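Side-chain contacts in hypothetical protein (Bacteroides thetaiotaomicron, PDB 2OMK), which probably transfers a pyrophosphate group from ATP to thiamin, making thiamin diphosphate, as a thiamin diphosphokinase: residues A65-Y68 against I69-H73; E104-D107 against Q108-A111. The protein carries 1 engineered substitution. All blocks are in the same frame, centred on the assembly; numbering follows the deposited sequence.

Both contacts are local, each within one continuous stretch of chain, and both lie in the catalytic part of the thiamin pyrophosphokinase, around the parallel strands of the mixed sheet. Contact 1 runs the length of helix 65-70, which follows strand 58-60, and ends in its C-terminal cap; contact 2 opens the N-terminal end of helix 107-117, which leads on to strand 122-126. Their centres are 20 Å apart and their nearest atoms about 9 Å, without touching. The chain between strand 58-60 and helix 65-70 relates the two: it includes Asn62, found here as an aminosuccinimide, and Cys61, which the side chain of Asp107 in contact 2 touches.

Contact 1. Residues A65-Y68 against I69-H73; sequences ANEY and ISRGH
Ala65 starts the turn by taking the amide of Ile69 on its carbonyl oxygen, while its CB lies 4.2 Å from Ile69 CD1 and beside Cys60 of strand 58-60. Asn66 gives the same backbone service to Ser70 N, but its amide side chain turns elsewhere, to Ser84 O and Leu86 N. Glu67 works twice. Its O receives Arg71 N and, from the same face of the carbonyl plane, Ser70 OG at 2.8 Å; chi1 of 78° tucks that hydroxyl between its own backbone N and carbonyl carbon, back over the preceding turn. The Glu67 side chain runs alongside Arg71 in a salt bridge, its carboxylate nearly coplanar with the guanidinium: OE2 takes NE at 2.9 Å through its anti lone pair and NH2 at 3.3 Å less straight, and a water spans OE2 and NH2. Tyr68 then presents a ring face to His73, whose CB stands 3.4 Å from the ring centroid, only 12° off the normal, a CH-pi contact. Tyr68 O accepts His73 N at 3.1 Å, and Gly72 N bonds Ile69 O. With Gly72 at positive phi, this is a Schellman motif ending helix 65-70.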
loop_
_atom_site.group_PDB
_atom_site.type_symbol
_atom_site.label_atom_id
_atom_site.label_comp_id
_atom_site.label_asym_id
_atom_site.label_seq_id
_atom_site.Cartn_x
_atom_site.Cartn_y
_atom_site.Cartn_z
ATOM N N ALA A 65 15.595 9.551 9.540
ATOM C CA ALA A 65 17.018 9.775 9.753
ATOM C C ALA A 65 17.552 9.091 11.013
ATOM O O ALA A 65 18.734 8.758 11.078
ATOM C CB ALA A 65 17.335 11.267 9.779
ATOM N N ASN A 66 16.687 8.890 12.003
ATOM C CA ASN A 66 17.095 8.262 13.261
ATOM C C ASN A 66 17.721 6.884 13.065
ATOM O O ASN A 66 18.839 6.647 13.522
ATOM C CB ASN A 66 15.933 8.202 14.253
ATOM C CG ASN A 66 15.559 9.560 14.793
ATOM O OD1 ASN A 66 16.420 10.426 14.979
ATOM N ND2 ASN A 66 14.266 9.765 15.042
ATOM N N GLU A 67 17.026 5.984 12.363
ATOM C CA GLU A 67 17.596 4.650 12.133
ATOM C C GLU A 67 18.847 4.712 11.256
ATOM O O GLU A 67 19.832 4.007 11.510
ATOM C CB GLU A 67 16.578 3.653 11.559
ATOM C CG GLU A 67 17.223 2.265 11.342
ATOM C CD GLU A 67 16.250 1.103 11.400
ATOM O OE1 GLU A 67 15.042 1.336 11.610
ATOM O OE2 GLU A 67 16.711 -0.053 11.230
ATOM N N TYR A 68 18.818 5.581 10.249
ATOM C CA TYR A 68 19.947 5.755 9.355
ATOM C C TYR A 68 21.210 6.131 10.134
ATOM O O TYR A 68 22.265 5.497 9.983
ATOM C CB TYR A 68 19.618 6.814 8.292
ATOM C CG TYR A 68 20.526 6.764 7.091
ATOM C CD1 TYR A 68 20.659 5.594 6.345
ATOM C CD2 TYR A 68 21.253 7.888 6.690
ATOM C CE1 TYR A 68 21.493 5.534 5.236
ATOM C CE2 TYR A 68 22.084 7.839 5.565
ATOM C CZ TYR A 68 22.203 6.654 4.855
ATOM O OH TYR A 68 23.023 6.575 3.753
ATOM N N ILE A 69 21.080 7.148 10.984
ATOM C CA ILE A 69 22.190 7.610 11.828
ATOM C C ILE A 69 22.647 6.545 12.840
ATOM O O ILE A 69 23.850 6.329 13.025
ATOM C CB ILE A 69 21.814 8.915 12.555
ATOM C CG1 ILE A 69 21.541 10.027 11.533
ATOM C CG2 ILE A 69 22.935 9.328 13.527
ATOM C CD1 ILE A 69 20.821 11.249 12.107
ATOM N N SER A 70 21.685 5.883 13.475
ATOM C CA SER A 70 21.972 4.847 14.474
ATOM C C SER A 70 22.758 3.665 13.897
ATOM O O SER A 70 23.492 2.991 14.622
ATOM C CB SER A 70 20.680 4.353 15.115
ATOM O OG SER A 70 20.010 3.457 14.247
ATOM N N ARG A 71 22.591 3.414 12.598
ATOM C CA ARG A 71 23.317 2.354 11.899
ATOM C C ARG A 71 24.676 2.846 11.401
ATOM O O ARG A 71 25.400 2.125 10.706
ATOM C CB ARG A 71 22.475 1.780 10.746
ATOM C CG ARG A 71 21.248 0.997 11.217
ATOM C CD ARG A 71 20.435 0.487 10.035
ATOM N NE ARG A 71 19.428 -0.503 10.418
ATOM C CZ ARG A 71 19.656 -1.814 10.531
ATOM N NH1 ARG A 71 20.871 -2.319 10.314
ATOM N NH2 ARG A 71 18.666 -2.628 10.875
ATOM N N GLY A 72 25.013 4.083 11.762
ATOM C CA GLY A 72 26.335 4.635 11.495
ATOM C C GLY A 72 26.457 5.399 10.196
ATOM O O GLY A 72 27.562 5.748 9.778
ATOM N N HIS A 73 25.321 5.666 9.557
ATOM C CA HIS A 73 25.326 6.346 8.277
ATOM C C HIS A 73 25.111 7.846 8.464
ATOM O O HIS A 73 24.600 8.294 9.504
ATOM C CB HIS A 73 24.297 5.727 7.328
ATOM C CG HIS A 73 24.410 4.236 7.219
ATOM N ND1 HIS A 73 25.567 3.605 6.811
ATOM C CD2 HIS A 73 23.515 3.252 7.477
ATOM C CE1 HIS A 73 25.377 2.297 6.820
ATOM N NE2 HIS A 73 24.143 2.057 7.227
HETATM O O HOH W 1 15.886 -2.298 9.992
#

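Contact 2. Residues E104-D107 against Q108-A111; sequences ETND and QTKA
Lys110 lays its aliphatic chain along Glu104, the two running past each other in opposite directions with Lys110 CG 3.7 Å from Glu104 CG. A bend at chi3, -96°, then carries the ammonium round to the backbone of the loop, where NZ bonds Glu104 O at 3.1 Å, tilted somewhat from the carbonyl plane. One water joins the same two atoms. A second links NZ to Asp107 OD1, which at 4.2 Å from NZ is too far for a direct salt bridge; Asp107 OD1 instead lies against Lys110 CE. Ser101 O gives NZ a further, weak bond.

The carboxylate end of Glu104 lies over Thr109 instead. Its chain, bent at chi2, crosses Thr109 at about a right angle, with Glu104 CD 3.8 Å from Thr109 CG2. OE2 turns its anti lone pair to the backbone amide of Asn106, 3.0 Å from Asn106 N, and a water carries it on to Thr109 OG1. That hydroxyl is also hydrogen-bonded to Tyr146 OH of helix 133-148, so the start of one helix is tied to its neighbour.

Asn106 occupies the N-cap position. From it the helical bonding starts: Lys110 N meets Asn106 O at 3.0 Å, and Ala111 N meets Asp107 O at 2.8 Å. On the sheet side Asp107, Lys110 and Ala111 all rest on Ile79 of strand 77-79.

Glu104 thus acts twice at the start of helix 107-117: its O accepts the lysine ammonium, and its carboxylate accepts the amide of the N-cap residue. Chemically, the ammonium is held by that carbonyl oxygen and two waters, besides the weak bond to Ser101 O, and the water between Asp107 and Lys110 probably lets their opposite charges act on each other without direct contact.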
loop_
_atom_site.group_PDB
_atom_site.type_symbol
_atom_site.label_atom_id
_atom_site.label_comp_id
_atom_site.label_asym_id
_atom_site.label_seq_id
_atom_site.Cartn_x
_atom_site.Cartn_y
_atom_site.Cartn_z
ATOM N N GLU A 104 3.611 22.867 1.786
ATOM C CA GLU A 104 3.617 21.420 1.541
ATOM C C GLU A 104 3.997 20.669 2.814
ATOM O O GLU A 104 4.993 21.008 3.456
ATOM C CB GLU A 104 4.599 21.065 0.419
ATOM C CG GLU A 104 4.763 19.562 0.166
ATOM C CD GLU A 104 3.472 18.882 -0.272
ATOM O OE1 GLU A 104 2.881 19.324 -1.279
ATOM O OE2 GLU A 104 3.052 17.902 0.387
ATOM N N THR A 105 3.214 19.651 3.166
ATOM C CA THR A 105 3.445 18.911 4.413
ATOM C C THR A 105 4.015 17.490 4.254
ATOM O O THR A 105 4.501 16.914 5.231
ATOM C CB THR A 105 2.180 18.870 5.300
ATOM O OG1 THR A 105 1.116 18.230 4.585
ATOM C CG2 THR A 105 1.758 20.291 5.692
ATOM N N ASN A 106 3.975 16.939 3.041
ATOM C CA ASN A 106 4.487 15.585 2.791
ATOM C C ASN A 106 5.994 15.613 2.544
ATOM O O ASN A 106 6.444 16.189 1.555
ATOM C CB ASN A 106 3.748 14.951 1.595
ATOM C CG ASN A 106 4.050 13.473 1.427
ATOM O OD1 ASN A 106 3.148 12.634 1.395
ATOM N ND2 ASN A 106 5.316 13.146 1.312
ATOM N N ASP A 107 6.774 15.005 3.440
ATOM C CA ASP A 107 8.239 15.102 3.359
ATOM C C ASP A 107 8.791 14.398 2.121
ATOM O O ASP A 107 9.793 14.824 1.562
ATOM C CB ASP A 107 8.917 14.519 4.603
ATOM C CG ASP A 107 8.687 15.347 5.861
ATOM O OD1 ASP A 107 8.407 16.570 5.769
ATOM O OD2 ASP A 107 8.818 14.760 6.961
ATOM N N GLN A 108 8.162 13.303 1.704
ATOM C CA GLN A 108 8.591 12.640 0.465
ATOM C C GLN A 108 8.531 13.623 -0.717
ATOM O O GLN A 108 9.481 13.738 -1.497
ATOM C CB GLN A 108 7.743 11.390 0.180
ATOM C CG GLN A 108 8.168 10.661 -1.088
ATOM C CD GLN A 108 7.180 9.609 -1.525
ATOM O OE1 GLN A 108 6.218 9.899 -2.252
ATOM N NE2 GLN A 108 7.417 8.375 -1.112
ATOM N N THR A 109 7.425 14.351 -0.816
ATOM C CA THR A 109 7.230 15.347 -1.868
ATOM C C THR A 109 8.245 16.497 -1.750
ATOM O O THR A 109 8.863 16.893 -2.743
ATOM C CB THR A 109 5.782 15.858 -1.843
ATOM O OG1 THR A 109 4.906 14.767 -2.166
ATOM C CG2 THR A 109 5.567 16.985 -2.847
ATOM N N LYS A 110 8.431 17.006 -0.534
ATOM C CA LYS A 110 9.457 18.030 -0.282
ATOM C C LYS A 110 10.860 17.584 -0.688
ATOM O O LYS A 110 11.626 18.368 -1.255
ATOM C CB LYS A 110 9.430 18.467 1.177
ATOM C CG LYS A 110 8.131 19.169 1.545
ATOM C CD LYS A 110 8.311 20.133 2.690
ATOM C CE LYS A 110 7.946 19.507 4.009
ATOM N NZ LYS A 110 7.693 20.589 4.994
ATOM N N ALA A 111 11.192 16.327 -0.394
ATOM C CA ALA A 111 12.477 15.743 -0.795
ATOM C C ALA A 111 12.643 15.723 -2.312
ATOM O O ALA A 111 13.708 16.061 -2.831
ATOM C CB ALA A 111 12.615 14.335 -0.244
HETATM O O HOH W 2 2.443 15.646 -1.397
HETATM O O HOH W 3 5.566 21.696 6.118
HETATM O O HOH W 4 7.239 18.645 7.121
#